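Long-range contact in gamma-glutamyl phosphate reductase (Thermotoga maritima, PDB 1O20), which probably catalyses the NADPH-dependent reduction of L-glutamyl 5-phosphate to the 5-semialdehyde, the second step from glutamate towards proline: residues L284-V298 with E302-A314. Numbering follows the deposited sequence.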
ATOM      1  N   LEU A 284     -32.052   8.749   1.818  1.00 17.57           N
ATOM      2  CA  LEU A 284     -31.245   9.344   2.906  1.00 16.74           C
ATOM      3  C   LEU A 284     -31.701   8.920   4.295  1.00 16.80           C
ATOM      4  O   LEU A 284     -30.844   8.604   5.138  1.00 17.36           O
ATOM      5  CB  LEU A 284     -31.133  10.857   2.832  1.00 16.60           C
ATOM      6  CG  LEU A 284     -30.222  11.378   1.712  1.00 15.80           C
ATOM      7  CD1 LEU A 284     -30.373  12.869   1.588  1.00 18.40           C
ATOM      8  CD2 LEU A 284     -28.758  11.008   1.948  1.00 17.35           C
ATOM      9  N   PRO A 285     -33.009   8.913   4.562  1.00 15.83           N
ATOM     10  CA  PRO A 285     -33.463   8.470   5.900  1.00 16.76           C
ATOM     11  C   PRO A 285     -33.033   7.050   6.211  1.00 17.02           C
ATOM     12  O   PRO A 285     -32.672   6.757   7.346  1.00 17.25           O
ATOM     13  CB  PRO A 285     -35.003   8.660   5.851  1.00 15.97           C
ATOM     14  CG  PRO A 285     -35.201   9.700   4.836  1.00 15.59           C
ATOM     15  CD  PRO A 285     -34.128   9.447   3.759  1.00 15.08           C
ATOM     16  N   VAL A 286     -33.015   6.204   5.188  1.00 18.15           N
ATOM     17  CA  VAL A 286     -32.622   4.810   5.356  1.00 18.82           C
ATOM     18  C   VAL A 286     -31.138   4.640   5.616  1.00 17.85           C
ATOM     19  O   VAL A 286     -30.765   3.997   6.578  1.00 17.27           O
ATOM     20  CB  VAL A 286     -33.065   3.968   4.166  1.00 18.85           C
ATOM     21  CG1 VAL A 286     -32.593   2.497   4.338  1.00 22.21           C
ATOM     22  CG2 VAL A 286     -34.584   4.014   4.065  1.00 21.03           C
ATOM     23  N   ILE A 287     -30.299   5.233   4.767  1.00 17.43           N
ATOM     24  CA  ILE A 287     -28.868   5.042   4.894  1.00 17.01           C
ATOM     25  C   ILE A 287     -28.319   5.730   6.136  1.00 16.30           C
ATOM     26  O   ILE A 287     -27.414   5.207   6.766  1.00 15.53           O
ATOM     27  CB  ILE A 287     -28.113   5.467   3.592  1.00 17.04           C
ATOM     28  CG1 ILE A 287     -26.655   5.005   3.646  1.00 17.16           C
ATOM     29  CG2 ILE A 287     -28.199   6.955   3.361  1.00 16.93           C
ATOM     30  CD1 ILE A 287     -26.493   3.462   3.714  1.00 16.82           C
ATOM     31  N   VAL A 288     -28.866   6.881   6.486  1.00 17.01           N
ATOM     32  CA  VAL A 288     -28.440   7.592   7.685  1.00 18.29           C
ATOM     33  C   VAL A 288     -28.783   6.743   8.941  1.00 19.73           C
ATOM     34  O   VAL A 288     -27.932   6.560   9.806  1.00 19.17           O
ATOM     35  CB  VAL A 288     -29.020   9.030   7.755  1.00 17.82           C
ATOM     36  CG1 VAL A 288     -28.715   9.706   9.106  1.00 19.15           C
ATOM     37  CG2 VAL A 288     -28.468   9.871   6.662  1.00 19.00           C
ATOM     38  N   GLU A 289     -29.986   6.172   8.985  1.00 21.22           N
ATOM     39  CA  GLU A 289     -30.400   5.262  10.076  1.00 22.49           C
ATOM     40  C   GLU A 289     -29.409   4.097  10.205  1.00 21.35           C
ATOM     41  O   GLU A 289     -28.897   3.839  11.305  1.00 19.97           O
ATOM     42  CB  GLU A 289     -31.863   4.783   9.827  1.00 24.06           C
ATOM     43  CG  GLU A 289     -32.423   3.617  10.647  1.00 26.80           C
ATOM     44  CD  GLU A 289     -33.882   3.270  10.249  1.00 31.40           C
ATOM     45  OE1 GLU A 289     -34.781   3.356  11.127  1.00 27.85           O
ATOM     46  OE2 GLU A 289     -34.134   2.944   9.051  1.00 32.05           O
ATOM     47  N   GLU A 290     -29.079   3.462   9.073  1.00 19.77           N
ATOM     48  CA  GLU A 290     -28.205   2.309   9.081  1.00 19.74           C
ATOM     49  C   GLU A 290     -26.767   2.663   9.449  1.00 18.82           C
ATOM     50  O   GLU A 290     -26.098   1.923  10.180  1.00 19.64           O
ATOM     51  CB  GLU A 290     -28.289   1.578   7.749  1.00 20.32           C
ATOM     52  CG  GLU A 290     -27.559   0.230   7.701  1.00 23.66           C
ATOM     53  CD  GLU A 290     -28.287  -0.885   8.450  1.00 26.05           C
ATOM     54  OE1 GLU A 290     -29.431  -0.644   8.893  1.00 25.58           O
ATOM     55  OE2 GLU A 290     -27.686  -1.993   8.587  1.00 31.40           O
ATOM     56  N   LEU A 291     -26.287   3.793   8.967  1.00 18.18           N
ATOM     57  CA  LEU A 291     -24.954   4.288   9.334  1.00 17.52           C
ATOM     58  C   LEU A 291     -24.875   4.508  10.856  1.00 17.16           C
ATOM     59  O   LEU A 291     -23.925   4.092  11.524  1.00 15.87           O
ATOM     60  CB  LEU A 291     -24.644   5.579   8.567  1.00 17.16           C
ATOM     61  CG  LEU A 291     -24.242   5.342   7.106  1.00 16.11           C
ATOM     62  CD1 LEU A 291     -24.380   6.589   6.307  1.00 16.10           C
ATOM     63  CD2 LEU A 291     -22.801   4.763   7.058  1.00 17.51           C
ATOM     64  N   ARG A 292     -25.913   5.118  11.394  1.00 17.86           N
ATOM     65  CA  ARG A 292     -25.999   5.360  12.851  1.00 19.06           C
ATOM     66  C   ARG A 292     -26.068   4.077  13.663  1.00 19.41           C
ATOM     67  O   ARG A 292     -25.500   4.023  14.723  1.00 19.53           O
ATOM     68  CB  ARG A 292     -27.160   6.288  13.195  1.00 18.33           C
ATOM     69  CG  ARG A 292     -26.857   7.734  12.774  1.00 18.87           C
ATOM     70  CD  ARG A 292     -28.033   8.659  12.783  1.00 20.16           C
ATOM     71  NE  ARG A 292     -27.658  10.051  12.499  1.00 19.25           N
ATOM     72  CZ  ARG A 292     -28.537  11.013  12.276  1.00 20.21           C
ATOM     73  NH1 ARG A 292     -29.828  10.723  12.319  1.00 21.49           N
ATOM     74  NH2 ARG A 292     -28.147  12.269  12.027  1.00 19.11           N
ATOM     75  N   LYS A 293     -26.653   3.010  13.118  1.00 20.62           N
ATOM     76  CA  LYS A 293     -26.687   1.735  13.843  1.00 21.15           C
ATOM     77  C   LYS A 293     -25.270   1.204  14.039  1.00 20.79           C
ATOM     78  O   LYS A 293     -25.001   0.424  14.949  1.00 20.93           O
ATOM     79  CB  LYS A 293     -27.501   0.684  13.075  1.00 21.94           C
ATOM     80  CG  LYS A 293     -29.005   0.797  13.147  1.00 25.25           C
ATOM     81  CD  LYS A 293     -29.768  -0.455  12.553  1.00 29.43           C
ATOM     82  CE  LYS A 293     -29.019  -1.839  12.734  1.00 32.67           C
ATOM     83  NZ  LYS A 293     -29.555  -2.949  11.833  1.00 35.86           N
ATOM     84  N   HIS A 294     -24.364   1.588  13.138  1.00 19.75           N
ATOM     85  CA  HIS A 294     -22.971   1.147  13.180  1.00 19.54           C
ATOM     86  C   HIS A 294     -22.025   2.171  13.830  1.00 19.64           C
ATOM     87  O   HIS A 294     -20.802   2.083  13.687  1.00 20.31           O
ATOM     88  CB  HIS A 294     -22.499   0.823  11.772  1.00 20.11           C
ATOM     89  CG  HIS A 294     -23.104  -0.417  11.221  1.00 19.64           C
ATOM     90  ND1 HIS A 294     -24.280  -0.415  10.494  1.00 18.23           N
ATOM     91  CD2 HIS A 294     -22.725  -1.716  11.331  1.00 21.16           C
ATOM     92  CE1 HIS A 294     -24.588  -1.655  10.159  1.00 16.72           C
ATOM     93  NE2 HIS A 294     -23.648  -2.461  10.639  1.00 20.27           N
ATOM     94  N   GLY A 295     -22.609   3.115  14.557  1.00 19.36           N
ATOM     95  CA  GLY A 295     -21.866   4.127  15.272  1.00 19.92           C
ATOM     96  C   GLY A 295     -21.279   5.240  14.405  1.00 18.63           C
ATOM     97  O   GLY A 295     -20.365   5.908  14.847  1.00 19.55           O
ATOM     98  N   VAL A 296     -21.823   5.473  13.222  1.00 17.80           N
ATOM     99  CA  VAL A 296     -21.254   6.471  12.315  1.00 17.91           C
ATOM    100  C   VAL A 296     -21.876   7.849  12.566  1.00 17.20           C
ATOM    101  O   VAL A 296     -23.104   8.004  12.634  1.00 15.76           O
ATOM    102  CB  VAL A 296     -21.363   6.056  10.848  1.00 17.92           C
ATOM    103  CG1 VAL A 296     -20.878   7.154   9.947  1.00 19.88           C
ATOM    104  CG2 VAL A 296     -20.536   4.794  10.592  1.00 17.39           C
ATOM    105  N   GLU A 297     -20.988   8.829  12.762  1.00 16.85           N
ATOM    106  CA  GLU A 297     -21.351  10.246  12.813  1.00 17.07           C
ATOM    107  C   GLU A 297     -21.554  10.784  11.378  1.00 15.99           C
ATOM    108  O   GLU A 297     -20.622  10.815  10.575  1.00 16.28           O
ATOM    109  CB  GLU A 297     -20.278  11.087  13.534  1.00 17.39           C
ATOM    110  CG  GLU A 297     -20.617  12.575  13.522  1.00 18.62           C
ATOM    111  CD  GLU A 297     -19.562  13.459  14.152  1.00 19.54           C
ATOM    112  OE1 GLU A 297     -18.971  13.065  15.176  1.00 22.09           O
ATOM    113  OE2 GLU A 297     -19.365  14.573  13.632  1.00 17.80           O
ATOM    114  N   VAL A 298     -22.761  11.223  11.080  1.00 14.73           N
ATOM    115  CA  VAL A 298     -23.142  11.601   9.730  1.00 14.29           C
ATOM    116  C   VAL A 298     -23.178  13.098   9.618  1.00 14.43           C
ATOM    117  O   VAL A 298     -23.821  13.773  10.418  1.00 14.58           O
ATOM    118  CB  VAL A 298     -24.481  11.044   9.385  1.00 14.84           C
ATOM    119  CG1 VAL A 298     -24.931  11.543   8.042  1.00 14.12           C
ATOM    120  CG2 VAL A 298     -24.407   9.482   9.424  1.00 15.75           C
ATOM    121  N   GLU A 302     -26.568  21.038   2.938  1.00 17.30           N
ATOM    122  CA  GLU A 302     -27.842  21.681   3.304  1.00 17.33           C
ATOM    123  C   GLU A 302     -29.020  20.877   2.745  1.00 17.24           C
ATOM    124  O   GLU A 302     -30.049  20.770   3.397  1.00 15.91           O
ATOM    125  CB  GLU A 302     -27.898  23.169   2.851  1.00 17.75           C
ATOM    126  N   LYS A 303     -28.891  20.270   1.566  1.00 17.76           N
ATOM    127  CA  LYS A 303     -30.008  19.456   1.036  1.00 18.84           C
ATOM    128  C   LYS A 303     -30.204  18.155   1.799  1.00 18.47           C
ATOM    129  O   LYS A 303     -31.348  17.677   2.015  1.00 19.32           O
ATOM    130  CB  LYS A 303     -29.845  19.219  -0.468  1.00 19.75           C
ATOM    131  CG  LYS A 303     -30.080  20.513  -1.257  1.00 22.52           C
ATOM    132  CD  LYS A 303     -29.882  20.288  -2.720  1.00 29.71           C
ATOM    133  CE  LYS A 303     -30.239  21.558  -3.494  1.00 33.38           C
ATOM    134  NZ  LYS A 303     -29.723  21.383  -4.872  1.00 37.98           N
ATOM    135  N   THR A 304     -29.093  17.584   2.243  1.00 17.89           N
ATOM    136  CA  THR A 304     -29.121  16.407   3.092  1.00 17.87           C
ATOM    137  C   THR A 304     -29.867  16.707   4.416  1.00 18.57           C
ATOM    138  O   THR A 304     -30.692  15.918   4.893  1.00 17.58           O
ATOM    139  CB  THR A 304     -27.674  15.902   3.354  1.00 17.47           C
ATOM    140  OG1 THR A 304     -27.077  15.427   2.120  1.00 16.41           O
ATOM    141  CG2 THR A 304     -27.671  14.688   4.295  1.00 17.75           C
ATOM    142  N   ARG A 305     -29.571  17.865   4.973  1.00 20.01           N
ATOM    143  CA  ARG A 305     -30.169  18.358   6.197  1.00 21.36           C
ATOM    144  C   ARG A 305     -31.637  18.763   6.027  1.00 21.55           C
ATOM    145  O   ARG A 305     -32.439  18.586   6.956  1.00 21.14           O
ATOM    146  CB  ARG A 305     -29.402  19.560   6.715  1.00 23.14           C
ATOM    147  CG  ARG A 305     -28.376  19.275   7.761  1.00 28.12           C
ATOM    148  CD  ARG A 305     -28.149  20.453   8.775  1.00 33.34           C
ATOM    149  NE  ARG A 305     -28.029  21.755   8.105  1.00 36.40           N
ATOM    150  CZ  ARG A 305     -28.711  22.863   8.443  1.00 39.01           C
ATOM    151  NH1 ARG A 305     -29.591  22.860   9.446  1.00 36.79           N
ATOM    152  NH2 ARG A 305     -28.521  23.983   7.736  1.00 39.61           N
ATOM    153  N   GLU A 306     -32.027  19.282   4.865  1.00 21.89           N
ATOM    154  CA  GLU A 306     -33.481  19.475   4.608  1.00 22.29           C
ATOM    155  C   GLU A 306     -34.245  18.160   4.783  1.00 20.83           C
ATOM    156  O   GLU A 306     -35.338  18.141   5.316  1.00 20.93           O
ATOM    157  CB  GLU A 306     -33.787  20.036   3.221  1.00 22.61           C
ATOM    158  CG  GLU A 306     -33.434  21.498   3.072  1.00 27.10           C
ATOM    159  CD  GLU A 306     -33.362  22.000   1.623  1.00 31.21           C
ATOM    160  OE1 GLU A 306     -33.609  21.208   0.669  1.00 31.03           O
ATOM    161  OE2 GLU A 306     -33.057  23.220   1.467  1.00 31.89           O
ATOM    162  N   ILE A 307     -33.659  17.073   4.328  1.00 19.68           N
ATOM    163  CA  ILE A 307     -34.289  15.775   4.392  1.00 18.93           C
ATOM    164  C   ILE A 307     -34.125  15.051   5.742  1.00 18.51           C
ATOM    165  O   ILE A 307     -35.070  14.457   6.202  1.00 18.42           O
ATOM    166  CB  ILE A 307     -33.801  14.916   3.206  1.00 18.30           C
ATOM    167  CG1 ILE A 307     -34.352  15.480   1.885  1.00 18.43           C
ATOM    168  CG2 ILE A 307     -34.244  13.451   3.356  1.00 17.97           C
ATOM    169  CD1 ILE A 307     -33.574  15.079   0.620  1.00 18.20           C
ATOM    170  N   VAL A 308     -32.937  15.084   6.347  1.00 18.42           N
ATOM    171  CA  VAL A 308     -32.677  14.451   7.645  1.00 18.04           C
ATOM    172  C   VAL A 308     -32.128  15.530   8.594  1.00 17.93           C
ATOM    173  O   VAL A 308     -30.912  15.775   8.637  1.00 18.14           O
ATOM    174  CB  VAL A 308     -31.684  13.277   7.557  1.00 17.90           C
ATOM    175  CG1 VAL A 308     -31.646  12.528   8.878  1.00 18.69           C
ATOM    176  CG2 VAL A 308     -32.078  12.289   6.448  1.00 19.86           C
ATOM    177  N   PRO A 309     -33.027  16.198   9.318  1.00 17.90           N
ATOM    178  CA  PRO A 309     -32.729  17.497   9.957  1.00 17.56           C
ATOM    179  C   PRO A 309     -31.747  17.455  11.109  1.00 17.32           C
ATOM    180  O   PRO A 309     -31.191  18.492  11.501  1.00 17.21           O
ATOM    181  CB  PRO A 309     -34.106  17.984  10.415  1.00 18.80           C
ATOM    182  CG  PRO A 309     -34.869  16.693  10.698  1.00 18.77           C
ATOM    183  CD  PRO A 309     -34.406  15.768   9.577  1.00 17.67           C
ATOM    184  N   ASP A 310     -31.476  16.279  11.640  1.00 16.66           N
ATOM    185  CA  ASP A 310     -30.478  16.214  12.694  1.00 17.15           C
ATOM    186  C   ASP A 310     -29.029  15.947  12.260  1.00 16.38           C
ATOM    187  O   ASP A 310     -28.167  15.827  13.131  1.00 13.83           O
ATOM    188  CB  ASP A 310     -30.896  15.209  13.777  1.00 17.30           C
ATOM    189  CG  ASP A 310     -31.001  13.808  13.264  1.00 18.85           C
ATOM    190  OD1 ASP A 310     -31.040  13.622  12.029  1.00 22.33           O
ATOM    191  OD2 ASP A 310     -31.054  12.813  14.017  1.00 25.08           O
ATOM    192  N   VAL A 311     -28.743  15.806  10.962  1.00 16.15           N
ATOM    193  CA  VAL A 311     -27.338  15.557  10.595  1.00 16.13           C
ATOM    194  C   VAL A 311     -26.486  16.770  10.958  1.00 16.30           C
ATOM    195  O   VAL A 311     -26.935  17.923  10.917  1.00 16.14           O
ATOM    196  CB  VAL A 311     -27.088  15.140   9.123  1.00 16.14           C
ATOM    197  CG1 VAL A 311     -27.920  13.915   8.756  1.00 16.71           C
ATOM    198  CG2 VAL A 311     -27.356  16.287   8.162  1.00 16.95           C
ATOM    199  N   VAL A 312     -25.256  16.492  11.349  1.00 16.19           N
ATOM    200  CA  VAL A 312     -24.277  17.555  11.560  1.00 16.54           C
ATOM    201  C   VAL A 312     -24.081  18.370  10.280  1.00 16.44           C
ATOM    202  O   VAL A 312     -23.841  17.790   9.233  1.00 14.53           O
ATOM    203  CB  VAL A 312     -22.914  16.988  11.998  1.00 15.90           C
ATOM    204  CG1 VAL A 312     -21.876  18.124  12.098  1.00 17.66           C
ATOM    205  CG2 VAL A 312     -23.052  16.282  13.321  1.00 18.07           C
ATOM    206  N   PRO A 313     -24.179  19.702  10.343  1.00 16.70           N
ATOM    207  CA  PRO A 313     -23.919  20.503   9.136  1.00 17.58           C
ATOM    208  C   PRO A 313     -22.462  20.346   8.626  1.00 18.06           C
ATOM    209  O   PRO A 313     -21.485  20.537   9.357  1.00 18.28           O
ATOM    210  CB  PRO A 313     -24.261  21.942   9.569  1.00 17.63           C
ATOM    211  CG  PRO A 313     -25.100  21.778  10.810  1.00 18.03           C
ATOM    212  CD  PRO A 313     -24.564  20.543  11.484  1.00 16.51           C
ATOM    213  N   ALA A 314     -22.332  19.890   7.387  1.00 18.15           N
ATOM    214  CA  ALA A 314     -21.029  19.824   6.732  1.00 18.57           C
ATOM    215  C   ALA A 314     -20.485  21.238   6.504  1.00 18.79           C
ATOM    216  O   ALA A 314     -21.249  22.205   6.310  1.00 18.02           O
ATOM    217  CB  ALA A 314     -21.134  19.077   5.416  1.00 19.12           C
TER
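Asp310 OD1 is gripped by both terminal nitrogens of Arg292, NH1 and NH2, each 3.2 Å away through a weak, bent hydrogen bond. OD1 lies at the edge of the guanidinium, in its plane, but the carboxylate stands almost upright to that plane (87°), and Asp310 OD2 makes the closer ionic approach, 3.0 Å from Arg292 NH1. Arg292 reaches across with its chain extended from CG to NE, while Asp310, in a type I turn from Val308 to Val311, has its CG between backbone N and carbonyl carbon (chi1 63°), which brings the carboxylate round to meet it. Val288 CG1 sits over the centre of one guanidinium face, and Val311 CG1 comes to 3.7 Å from Arg292 NH2. An alanine in place of Arg292 would probably leave Asp310 without its charged mate and uncover the methyl of Val288 that the guanidinium overlies. Nearer the helix 302-307, Val308 divides its methyls: CG1 slides past Val288 CG1, and CG2 packs on Leu284 CB at 4.0 Å. Ile307 crosses Leu284 at about a right angle, CD1 meeting CD1, and lays its CG2 against Pro285 CD. On the strand side Val298 CG1 touches Val311 CG1 (3.9 Å), and Val312 N donates to Val298 O (3.2 Å), tying the parallel strands 297-300 and 312-313. Glu297 OE2 pairs with Arg299. Helix segment 284-293 crosses helix 302-307 at 90°, and a Schellman motif with Gly295 at positive phi ends the parent helix 277-293 just before strand 297-300. That strand, helix 302-307 and strand 312-313 form a beta-alpha-beta unit at the margin of the parallel sheet, where strand 327-333 flanks strand 297-300 and its Ile330 touches Leu284 and Val298.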